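TbiB1 (Thermobaculum terrenum, PDB 5V1V) binds the leader peptide of a lasso peptide precursor, TbiA(alpha), and so probably presents that precursor for maturation in RiPP biosynthesis. Local coordinates at residues S7-V11 with L22-T26; D16-V20 with G31-S37; R72-R76 with E85-D89. All coordinates share one frame; numbering follows the deposited sequence. Where two conformers were deposited one is given.

In the fold
The three contacts lie with centres about 17 to 18 Å apart in a single chain of the PqqD family. Interactions 1 and 2 both use strand 18-23, the middle strand of the antiparallel sheet 10-15, 18-23, 28-32: interaction 1 pairs its far end with strand 10-15, interaction 2 its beginning with strand 28-32, and their segments alternate along the sequence. Interaction 3 follows both and fastens the C-terminal tail to helix 64-80. Phe74 of that helix packs its CZ on Leu32 CD2 of interaction 2 at 3.6 Å, linking sheet to helix. The bound peptide extends the sheet beside Gly31 and also packs on Leu22 and Phe74, so all three contacts have a residue at the leader.

Interaction 1: residues S7-V11 with L22-T26; sequences SDAVV and LHLQT
At the open end of the antiparallel hairpin formed by strands 10-15 and 18-23, Val11 and Leu22 form a hydrogen-bonded pair and Val10 and His23 the adjoining non-hydrogen-bonded pair. Two nearly straight bonds define the former: Val11 N to Leu22 O at 2.9 Å (168° at the hydrogen) and Leu22 N to Val11 O. The ladder bonding runs one step past the strands, since Leu24 N donates to Ala9 O at 2.8 Å, 170° at the hydrogen.

On the face bearing Val10 and His23, Val10 CG2 meets CD2 of the His23 ring at 3.9 Å, the two side chains crossing at about a right angle; beyond the strand end, Ala9 CB lies 3.6 Å from His23 CE1. The imidazole is steadied at its edge, where Gln25 N donates in plane to ND1, and a water joins its NE2 to Ser7 OG. That hydroxyl, turned anti to its own backbone N (chi1 166°), also accepts from Ala9 N at 3.0 Å. On the face bearing Val11 and Leu22, Val11 CG2 packs on CD1 of Leu24, just past the strand, at 3.7 Å, and Leu22 packs on an apolar side chain of the bound peptide. A type I turn from Ser7 to Val10, with an ST turn at Ser7, thus leads into an antiparallel beta ladder.

Interaction 2: residues D16-V20 with G31-S37; sequences DDEVV and GLDAVGS
Asp17 makes the first approach to 31-37, using both its backbone and its side chain. With CG anti to the backbone N (chi1 -177°), its carboxylate reaches toward the backbone of Ala34, and OD1 takes a weak, bent hydrogen bond from Ala34 N at 3.5 Å, 143° at the hydrogen. In the conformer given, Ser37 OG donates a second weak bond to the Asp17 carbonyl O at 3.2 Å. A water donates to Ala34 O at 2.7 Å and, weakly, to this same Asp17 O, adding an indirect tie between the strand entry and the segment 31-37.

Glu18 then lies along the bend that leaves strand 28-32. Its CG passes 3.9 Å from Asp33 CB, the two side chains crossing obliquely with carboxylate planes 57° apart in the given conformer of Asp33, and its CA makes a CH-O contact with Leu32 O.

Val19 carries the regular pairing. Its N donates to Leu32 O at 3.0 Å and its O accepts from Leu32 N at 2.9 Å, an antiparallel hydrogen-bonded pair. The CG2 branch of Val19 comes to 3.5 Å from Ser37 OG, again in that serine's given conformer, so the strand also packs against helix 34-44, while Ser12 and His14 of strand 10-15 touch Val19 as well. Val20 with Gly31 continues the ladder as a non-hydrogen-bonded pair, and Gly31 in turn pairs with a strand of the bound peptide.

Asp17 and Asp33 both bind zinc in a structure of this protein, although no zinc is bound to them in this chain of the model. In the given conformer of Asp33 the OD2 atoms of the two stand 5.6 Å apart, and the like charges gathered with Glu18 would probably favour a cation here.

Interaction 3: residues R72-R76 with E85-D89; sequences RDFLR and EGYAD. With ZN (zinc ion), chain G.
Tyr87 reaches helix 64-80 with its ring anti to the backbone N (chi1 -179°), and Arg72 has CG likewise anti to the backbone N, which brings that CG to 3.2 Å from Tyr87 OH before the chain bends at chi3 toward Asp89. The result is a salt-bridge network of Arg72, Arg76 and Asp89 gathered at the hydroxyl end of Tyr87, binding the tail that follows strand 84-85 to the helix.

Tyr87 packs on Leu75 and Arg76 of helix 64-80. Its CE1 is 3.7 Å from Leu75 CB, the two side chains crossing at about a right angle, while CE2 meets Arg76 CG at 3.5 Å. Leu75 is buried and also packs on Leu43 of helix 34-44 and on Met4, so the tyrosine covers part of a buried leucine.

The phenol OH donates to Asp89 OD1 at 2.7 Å, arriving 46° above the carboxylate plane. Asp89 is thus held from several directions. OD1 also takes a weak salt-bridge bond from Arg72 NH1 at 3.3 Å, OD2 forms a salt bridge with Arg76 NH1 at 3.2 Å, and the guanidinium of Arg76 is turned 23° from the carboxylate plane. The paired cations would be expected to stabilise the charged carboxylate.

At the other end of the segment, Glu85 OE1 binds a zinc ion at 2.1 Å; two waters and Glu82 also bind it. Back at the tail, Arg72 NH1 donates in its own guanidinium plane to a lone pair of the Asp89 backbone O at 3.2 Å.

Interaction 1: residues S7-V11 with L22-T26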
ATOM      1  N   SER A   7       6.553   2.137   7.756  1.00 12.37           N
ATOM      2  CA  SER A   7       7.719   2.784   8.337  1.00 12.38           C
ATOM      3  C   SER A   7       7.313   3.986   9.190  1.00 12.82           C
ATOM      4  O   SER A   7       6.454   4.786   8.788  1.00 12.59           O
ATOM      5  CB  SER A   7       8.680   3.243   7.241  1.00 14.18           C
ATOM      6  OG  SER A   7       9.645   4.147   7.745  1.00 16.50           O
ATOM      7  N   ASP A   8       7.977   4.134  10.340  1.00 13.31           N
ATOM      8  CA  ASP A   8       7.748   5.279  11.218  1.00 14.79           C
ATOM      9  C   ASP A   8       8.190   6.599  10.587  1.00 15.78           C
ATOM     10  O   ASP A   8       7.864   7.669  11.096  1.00 19.79           O
ATOM     11  CB  ASP A   8       8.463   5.082  12.559  1.00 18.25           C
ATOM     12  CG  ASP A   8       7.812   4.019  13.421  1.00 21.64           C
ATOM     13  OD1 ASP A   8       6.573   3.865  13.362  1.00 24.16           O
ATOM     14  OD2 ASP A   8       8.551   3.339  14.162  1.00 26.99           O
ATOM     15  N   ALA A   9       8.932   6.524   9.486  1.00 13.89           N
ATOM     16  CA  ALA A   9       9.409   7.716   8.786  1.00 14.59           C
ATOM     17  C   ALA A   9       8.448   8.250   7.720  1.00 13.35           C
ATOM     18  O   ALA A   9       8.721   9.263   7.089  1.00 13.98           O
ATOM     19  CB  ALA A   9      10.781   7.459   8.182  1.00 15.49           C
ATOM     20  N   VAL A  10       7.315   7.580   7.544  1.00 12.04           N
ATOM     21  CA  VAL A  10       6.373   7.917   6.477  1.00 12.50           C
ATOM     22  C   VAL A  10       5.204   8.756   6.989  1.00 13.59           C
ATOM     23  O   VAL A  10       4.574   8.421   8.000  1.00 15.88           O
ATOM     24  CB  VAL A  10       5.862   6.644   5.759  1.00 12.47           C
ATOM     25  CG1 VAL A  10       4.820   6.987   4.708  1.00 13.57           C
ATOM     26  CG2 VAL A  10       7.018   5.927   5.088  1.00 13.99           C
ATOM     27  N   VAL A  11       4.952   9.859   6.286  1.00 13.27           N
ATOM     28  CA  VAL A  11       3.771  10.694   6.486  1.00 13.71           C
ATOM     29  C   VAL A  11       2.759  10.374   5.370  1.00 13.06           C
ATOM     30  O   VAL A  11       3.137  10.305   4.200  1.00 13.99           O
ATOM     31  CB  VAL A  11       4.148  12.199   6.443  1.00 15.83           C
ATOM     32  CG1 VAL A  11       2.914  13.080   6.552  1.00 19.34           C
ATOM     33  CG2 VAL A  11       5.135  12.553   7.552  1.00 18.17           C
ATOM     34  N   LEU A  22       4.959  10.569   1.965  1.00 12.05           N
ATOM     35  CA  LEU A  22       6.233  11.260   2.045  0.50 13.65           C
ATOM     36  C   LEU A  22       7.156  10.499   2.984  1.00 11.95           C
ATOM     37  O   LEU A  22       6.812  10.276   4.144  1.00 13.93           O
ATOM     38  CB  LEU A  22       6.032  12.682   2.571  0.50 16.59           C
ATOM     39  CG  LEU A  22       5.313  13.707   1.696  0.50 19.26           C
ATOM     40  CD1 LEU A  22       3.802  13.511   1.705  0.50 19.15           C
ATOM     41  CD2 LEU A  22       5.674  15.091   2.201  0.50 22.47           C
ATOM     42  N   HIS A  23       8.317  10.092   2.488  1.00 11.88           N
ATOM     43  CA  HIS A  23       9.280   9.445   3.340  1.00 12.01           C
ATOM     44  C   HIS A  23      10.232  10.509   3.857  1.00 12.65           C
ATOM     45  O   HIS A  23      10.988  11.100   3.082  1.00 13.88           O
ATOM     46  CB  HIS A  23      10.030   8.365   2.581  1.00 12.85           C
ATOM     47  CG  HIS A  23      10.785   7.436   3.471  1.00 13.98           C
ATOM     48  ND1 HIS A  23      11.802   7.858   4.302  1.00 15.11           N
ATOM     49  CD2 HIS A  23      10.658   6.105   3.675  1.00 16.15           C
ATOM     50  CE1 HIS A  23      12.270   6.823   4.975  1.00 16.69           C
ATOM     51  NE2 HIS A  23      11.587   5.751   4.621  1.00 16.39           N
ATOM     52  N   LEU A  24      10.164  10.779   5.160  1.00 12.92           N
ATOM     53  CA  LEU A  24      10.892  11.919   5.746  1.00 14.32           C
ATOM     54  C   LEU A  24      12.404  11.791   5.759  1.00 15.61           C
ATOM     55  O   LEU A  24      13.111  12.778   5.979  1.00 18.07           O
ATOM     56  CB  LEU A  24      10.395  12.213   7.158  1.00 16.04           C
ATOM     57  CG  LEU A  24       8.934  12.634   7.285  1.00 18.26           C
ATOM     58  CD1 LEU A  24       8.608  12.966   8.729  1.00 21.38           C
ATOM     59  CD2 LEU A  24       8.592  13.795   6.369  1.00 20.95           C
ATOM     60  N   GLN A  25      12.911  10.586   5.535  1.00 15.16           N
ATOM     61  CA  GLN A  25      14.361  10.391   5.586  1.00 17.65           C
ATOM     62  C   GLN A  25      15.014  10.230   4.214  1.00 18.85           C
ATOM     63  O   GLN A  25      16.152  10.647   4.023  1.00 24.51           O
ATOM     64  CB  GLN A  25      14.701   9.240   6.528  1.00 19.80           C
ATOM     65  CG  GLN A  25      14.298   9.547   7.966  1.00 20.85           C
ATOM     66  CD  GLN A  25      14.782   8.517   8.959  1.00 24.92           C
ATOM     67  OE1 GLN A  25      15.781   7.838   8.728  1.00 29.45           O
ATOM     68  NE2 GLN A  25      14.081   8.404  10.080  1.00 23.82           N
ATOM     69  N   THR A  26      14.288   9.652   3.260  1.00 18.90           N
ATOM     70  CA  THR A  26      14.767   9.571   1.877  1.00 17.35           C
ATOM     71  C   THR A  26      14.380  10.831   1.091  1.00 18.51           C
ATOM     72  O   THR A  26      14.988  11.145   0.060  1.00 20.30           O
ATOM     73  CB  THR A  26      14.250   8.314   1.150  1.00 18.70           C
ATOM     74  OG1 THR A  26      12.839   8.426   0.933  1.00 17.91           O
ATOM     75  CG2 THR A  26      14.547   7.041   1.956  1.00 20.82           C
TER
HETATM   76  O   HOH W   1      12.068   3.621   6.717  1.00 27.64           O

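Interaction 2: residues D16-V20 with G31-S37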
ATOM      1  N   ASP A  16      -9.159  12.621  -1.226  1.00 31.09           N
ATOM      2  CA  ASP A  16     -10.271  11.849  -1.816  1.00 38.41           C
ATOM      3  C   ASP A  16      -9.877  10.843  -2.908  1.00 40.73           C
ATOM      4  O   ASP A  16      -9.566  11.234  -4.039  1.00 48.15           O
ATOM      5  CB  ASP A  16     -11.367  12.801  -2.319  1.00 46.86           C
ATOM      6  CG  ASP A  16     -12.681  12.091  -2.628  1.00 54.64           C
ATOM      7  OD1 ASP A  16     -12.949  11.014  -2.048  1.00 58.87           O
ATOM      8  OD2 ASP A  16     -13.457  12.624  -3.451  1.00 59.97           O
ATOM      9  N   ASP A  17      -9.912   9.556  -2.547  1.00 35.45           N
ATOM     10  CA  ASP A  17      -9.553   8.415  -3.422  1.00 38.51           C
ATOM     11  C   ASP A  17      -8.080   8.034  -3.278  1.00 32.14           C
ATOM     12  O   ASP A  17      -7.733   6.849  -3.240  1.00 29.25           O
ATOM     13  CB  ASP A  17      -9.920   8.674  -4.904  1.00 42.14           C
ATOM     14  CG  ASP A  17      -9.624   7.478  -5.820  1.00 40.53           C
ATOM     15  OD1 ASP A  17      -9.733   6.314  -5.368  1.00 43.55           O
ATOM     16  OD2 ASP A  17      -9.287   7.702  -7.010  1.00 32.02           O
ATOM     17  N   GLU A  18      -7.229   9.047  -3.167  1.00 27.73           N
ATOM     18  CA  GLU A  18      -5.790   8.860  -3.256  1.00 24.36           C
ATOM     19  C   GLU A  18      -5.077   9.100  -1.926  1.00 20.74           C
ATOM     20  O   GLU A  18      -5.652   9.630  -0.974  1.00 21.96           O
ATOM     21  CB  GLU A  18      -5.207   9.784  -4.335  1.00 26.95           C
ATOM     22  CG  GLU A  18      -5.688   9.487  -5.752  1.00 32.06           C
ATOM     23  CD  GLU A  18      -5.168  10.478  -6.781  1.00 37.28           C
ATOM     24  OE1 GLU A  18      -5.029  11.677  -6.451  1.00 44.26           O
ATOM     25  OE2 GLU A  18      -4.903  10.059  -7.930  1.00 42.93           O
ATOM     26  N   VAL A  19      -3.816   8.688  -1.878  1.00 16.80           N
ATOM     27  CA  VAL A  19      -2.936   8.995  -0.754  1.00 16.76           C
ATOM     28  C   VAL A  19      -1.594   9.427  -1.313  1.00 14.11           C
ATOM     29  O   VAL A  19      -1.050   8.782  -2.207  1.00 16.40           O
ATOM     30  CB  VAL A  19      -2.656   7.786   0.170  1.00 18.66           C
ATOM     31  CG1 VAL A  19      -2.153   8.277   1.524  1.00 19.51           C
ATOM     32  CG2 VAL A  19      -3.882   6.914   0.353  1.00 22.18           C
ATOM     33  N   VAL A  20      -1.063  10.517  -0.778  1.00 13.44           N
ATOM     34  CA  VAL A  20       0.303  10.913  -1.054  1.00 13.61           C
ATOM     35  C   VAL A  20       1.148  10.459   0.135  1.00 11.98           C
ATOM     36  O   VAL A  20       0.794  10.718   1.298  1.00 12.93           O
ATOM     37  CB  VAL A  20       0.411  12.435  -1.265  1.00 14.08           C
ATOM     38  CG1 VAL A  20       1.855  12.838  -1.527  1.00 15.88           C
ATOM     39  CG2 VAL A  20      -0.481  12.857  -2.428  1.00 17.26           C
ATOM     40  N   GLY A  31       2.511   8.310  -4.787  1.00 13.57           N
ATOM     41  CA  GLY A  31       1.066   8.345  -4.845  1.00 14.49           C
ATOM     42  C   GLY A  31       0.475   6.955  -4.919  1.00 13.64           C
ATOM     43  O   GLY A  31       1.048   6.058  -5.543  1.00 14.74           O
ATOM     44  N   LEU A  32      -0.663   6.793  -4.258  1.00 14.02           N
ATOM     45  CA  LEU A  32      -1.469   5.589  -4.335  1.00 15.80           C
ATOM     46  C   LEU A  32      -2.880   5.983  -4.705  1.00 17.13           C
ATOM     47  O   LEU A  32      -3.346   7.063  -4.361  1.00 19.59           O
ATOM     48  CB  LEU A  32      -1.498   4.858  -2.990  1.00 14.31           C
ATOM     49  CG  LEU A  32      -0.171   4.374  -2.405  1.00 15.52           C
ATOM     50  CD1 LEU A  32      -0.389   3.829  -1.006  1.00 16.77           C
ATOM     51  CD2 LEU A  32       0.436   3.315  -3.308  1.00 18.44           C
ATOM     52  N   ASP A  33      -3.558   5.088  -5.407  1.00 20.54           N
ATOM     53  CA  ASP A  33      -4.952   5.305  -5.776  0.50 21.49           C
ATOM     54  C   ASP A  33      -5.734   4.010  -5.629  1.00 20.43           C
ATOM     55  O   ASP A  33      -5.150   2.939  -5.495  1.00 20.43           O
ATOM     56  CB  ASP A  33      -5.072   5.866  -7.204  0.50 23.96           C
ATOM     57  CG  ASP A  33      -4.614   4.879  -8.274  0.50 24.51           C
ATOM     58  OD1 ASP A  33      -3.810   3.975  -7.965  0.50 27.16           O
ATOM     59  OD2 ASP A  33      -5.057   5.018  -9.435  0.50 27.64           O
ATOM     60  N   ALA A  34      -7.062   4.126  -5.620  1.00 21.03           N
ATOM     61  CA  ALA A  34      -7.963   2.974  -5.656  1.00 21.57           C
ATOM     62  C   ALA A  34      -7.560   1.844  -4.700  1.00 18.20           C
ATOM     63  O   ALA A  34      -7.553   2.041  -3.485  1.00 18.20           O
ATOM     64  CB  ALA A  34      -8.103   2.467  -7.090  1.00 21.86           C
ATOM     65  N   VAL A  35      -7.235   0.672  -5.247  1.00 18.38           N
ATOM     66  CA  VAL A  35      -6.918  -0.493  -4.424  1.00 16.35           C
ATOM     67  C   VAL A  35      -5.629  -0.288  -3.616  1.00 14.87           C
ATOM     68  O   VAL A  35      -5.567  -0.682  -2.457  1.00 14.85           O
ATOM     69  CB  VAL A  35      -6.856  -1.799  -5.257  1.00 15.90           C
ATOM     70  CG1 VAL A  35      -6.517  -2.995  -4.373  1.00 17.53           C
ATOM     71  CG2 VAL A  35      -8.167  -2.045  -5.998  1.00 19.02           C
ATOM     72  N   GLY A  36      -4.619   0.335  -4.218  1.00 14.05           N
ATOM     73  CA  GLY A  36      -3.377   0.644  -3.491  1.00 13.30           C
ATOM     74  C   GLY A  36      -3.621   1.492  -2.257  1.00 14.40           C
ATOM     75  O   GLY A  36      -3.057   1.237  -1.184  1.00 13.30           O
ATOM     76  N   SER A  37      -4.468   2.509  -2.421  1.00 14.38           N
ATOM     77  CA  SER A  37      -4.854   3.374  -1.311  0.50 14.75           C
ATOM     78  C   SER A  37      -5.609   2.602  -0.238  1.00 14.80           C
ATOM     79  O   SER A  37      -5.391   2.811   0.956  1.00 15.18           O
ATOM     80  CB  SER A  37      -5.706   4.539  -1.805  0.50 16.92           C
ATOM     81  OG  SER A  37      -4.934   5.408  -2.600  0.50 18.35           O
TER
HETATM   82  O   HOH W   2      -9.280   3.937  -2.533  1.00 33.90           O

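Interaction 3: residues R72-R76 with E85-D89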
ATOM      1  N   ARG A  72       1.253  -9.386  -2.986  1.00 11.88           N
ATOM      2  CA  ARG A  72       2.666  -9.699  -2.775  1.00 11.85           C
ATOM      3  C   ARG A  72       3.574  -8.694  -3.488  1.00 11.34           C
ATOM      4  O   ARG A  72       4.512  -8.161  -2.894  1.00 11.01           O
ATOM      5  CB  ARG A  72       2.994 -11.117  -3.235  1.00 13.99           C
ATOM      6  CG  ARG A  72       4.446 -11.500  -2.942  1.00 15.09           C
ATOM      7  CD  ARG A  72       4.908 -12.807  -3.582  1.00 18.62           C
ATOM      8  NE  ARG A  72       3.981 -13.922  -3.382  1.00 20.56           N
ATOM      9  CZ  ARG A  72       3.947 -14.715  -2.315  1.00 22.57           C
ATOM     10  NH1 ARG A  72       4.784 -14.530  -1.299  1.00 22.79           N
ATOM     11  NH2 ARG A  72       3.060 -15.701  -2.265  1.00 24.20           N
ATOM     12  N   ASP A  73       3.291  -8.435  -4.761  1.00 11.46           N
ATOM     13  CA  ASP A  73       4.108  -7.491  -5.535  1.00 11.11           C
ATOM     14  C   ASP A  73       4.014  -6.067  -4.995  1.00 11.15           C
ATOM     15  O   ASP A  73       5.015  -5.350  -4.957  1.00 11.51           O
ATOM     16  CB  ASP A  73       3.717  -7.506  -7.026  1.00 13.66           C
ATOM     17  CG  ASP A  73       4.247  -8.722  -7.773  1.00 14.87           C
ATOM     18  OD1 ASP A  73       5.269  -9.310  -7.359  1.00 13.67           O
ATOM     19  OD2 ASP A  73       3.637  -9.087  -8.803  1.00 17.79           O
ATOM     20  N   PHE A  74       2.823  -5.663  -4.566  1.00 10.75           N
ATOM     21  CA  PHE A  74       2.630  -4.326  -4.041  1.00 10.62           C
ATOM     22  C   PHE A  74       3.378  -4.144  -2.724  1.00 10.34           C
ATOM     23  O   PHE A  74       4.079  -3.146  -2.530  1.00 10.57           O
ATOM     24  CB  PHE A  74       1.137  -4.058  -3.876  1.00 10.98           C
ATOM     25  CG  PHE A  74       0.811  -2.681  -3.398  1.00 10.56           C
ATOM     26  CD1 PHE A  74       1.031  -1.567  -4.205  1.00 11.44           C
ATOM     27  CD2 PHE A  74       0.253  -2.500  -2.142  1.00 11.49           C
ATOM     28  CE1 PHE A  74       0.700  -0.297  -3.755  1.00 11.54           C
ATOM     29  CE2 PHE A  74      -0.092  -1.235  -1.693  1.00 11.21           C
ATOM     30  CZ  PHE A  74       0.141  -0.134  -2.497  1.00 11.93           C
ATOM     31  N   LEU A  75       3.238  -5.111  -1.822  1.00  9.67           N
ATOM     32  CA  LEU A  75       3.968  -5.042  -0.553  1.00  9.62           C
ATOM     33  C   LEU A  75       5.485  -5.040  -0.782  1.00 10.06           C
ATOM     34  O   LEU A  75       6.218  -4.314  -0.119  1.00 10.60           O
ATOM     35  CB  LEU A  75       3.571  -6.183   0.381  1.00 10.85           C
ATOM     36  CG  LEU A  75       2.116  -6.218   0.841  1.00 11.68           C
ATOM     37  CD1 LEU A  75       1.928  -7.387   1.792  1.00 13.88           C
ATOM     38  CD2 LEU A  75       1.704  -4.917   1.506  1.00 12.97           C
ATOM     39  N   ARG A  76       5.956  -5.842  -1.739  1.00 10.23           N
ATOM     40  CA  ARG A  76       7.371  -5.834  -2.079  1.00 11.00           C
ATOM     41  C   ARG A  76       7.817  -4.472  -2.599  1.00 10.66           C
ATOM     42  O   ARG A  76       8.904  -4.021  -2.272  1.00 11.68           O
ATOM     43  CB  ARG A  76       7.670  -6.896  -3.128  1.00 12.91           C
ATOM     44  CG  ARG A  76       7.612  -8.324  -2.610  1.00 15.31           C
ATOM     45  CD  ARG A  76       7.819  -9.335  -3.737  1.00 18.99           C
ATOM     46  NE  ARG A  76       9.066  -9.099  -4.465  1.00 25.76           N
ATOM     47  CZ  ARG A  76      10.277  -9.413  -4.009  1.00 32.21           C
ATOM     48  NH1 ARG A  76      10.424  -9.997  -2.821  1.00 31.20           N
ATOM     49  NH2 ARG A  76      11.346  -9.145  -4.748  1.00 35.42           N
ATOM     50  N   GLU A  85       7.998  -1.954   6.660  1.00 12.73           N
ATOM     51  CA  GLU A  85       9.017  -2.704   7.382  1.00 13.21           C
ATOM     52  C   GLU A  85       8.525  -4.075   7.813  1.00 14.19           C
ATOM     53  O   GLU A  85       7.342  -4.261   8.093  1.00 15.05           O
ATOM     54  CB  GLU A  85       9.521  -1.913   8.596  1.00 15.17           C
ATOM     55  CG  GLU A  85      10.086  -0.535   8.265  1.00 17.40           C
ATOM     56  CD  GLU A  85      11.249  -0.560   7.279  1.00 21.39           C
ATOM     57  OE1 GLU A  85      11.789  -1.650   6.994  1.00 23.98           O
ATOM     58  OE2 GLU A  85      11.634   0.520   6.780  1.00 28.48           O
ATOM     59  N   GLY A  86       9.454  -5.026   7.864  1.00 16.12           N
ATOM     60  CA  GLY A  86       9.164  -6.380   8.318  1.00 17.79           C
ATOM     61  C   GLY A  86       8.693  -7.337   7.240  1.00 19.19           C
ATOM     62  O   GLY A  86       8.381  -8.482   7.536  1.00 21.61           O
ATOM     63  N   TYR A  87       8.645  -6.888   5.987  1.00 18.69           N
ATOM     64  CA  TYR A  87       8.121  -7.738   4.928  1.00 20.42           C
ATOM     65  C   TYR A  87       8.972  -8.990   4.660  1.00 21.42           C
ATOM     66  O   TYR A  87      10.199  -8.922   4.598  1.00 25.85           O
ATOM     67  CB  TYR A  87       7.895  -6.966   3.619  1.00 20.84           C
ATOM     68  CG  TYR A  87       7.337  -7.893   2.570  1.00 21.60           C
ATOM     69  CD1 TYR A  87       5.979  -8.206   2.555  1.00 21.27           C
ATOM     70  CD2 TYR A  87       8.176  -8.527   1.649  1.00 22.86           C
ATOM     71  CE1 TYR A  87       5.460  -9.094   1.629  1.00 21.81           C
ATOM     72  CE2 TYR A  87       7.665  -9.425   0.724  1.00 22.83           C
ATOM     73  CZ  TYR A  87       6.309  -9.694   0.720  1.00 22.59           C
ATOM     74  OH  TYR A  87       5.784 -10.572  -0.189  1.00 23.85           O
ATOM     75  N   ALA A  88       8.288 -10.124   4.503  1.00 21.60           N
ATOM     76  CA  ALA A  88       8.901 -11.369   4.040  1.00 21.76           C
ATOM     77  C   ALA A  88       7.896 -12.130   3.182  1.00 21.43           C
ATOM     78  O   ALA A  88       6.682 -11.998   3.378  1.00 21.27           O
ATOM     79  CB  ALA A  88       9.344 -12.216   5.220  1.00 24.68           C
ATOM     80  N   ASP A  89       8.395 -12.928   2.238  1.00 23.38           N
ATOM     81  CA  ASP A  89       7.530 -13.695   1.337  1.00 23.68           C
ATOM     82  C   ASP A  89       6.895 -14.913   2.005  1.00 21.75           C
ATOM     83  O   ASP A  89       5.891 -15.444   1.518  1.00 23.19           O
ATOM     84  CB  ASP A  89       8.297 -14.115   0.077  1.00 25.28           C
ATOM     85  CG  ASP A  89       8.409 -12.994  -0.935  1.00 25.57           C
ATOM     86  OD1 ASP A  89       7.363 -12.418  -1.319  1.00 22.14           O
ATOM     87  OD2 ASP A  89       9.545 -12.693  -1.349  1.00 28.35           O
TER
HETATM   88 ZN    ZN G 103      13.142  -1.359   5.464  1.00 24.62          ZN
HETATM   89  O   HOH W   3      14.473  -1.214   6.957  1.00 26.60           O
HETATM   90  O   HOH W   4      11.689  -1.686   4.010  1.00 17.53           O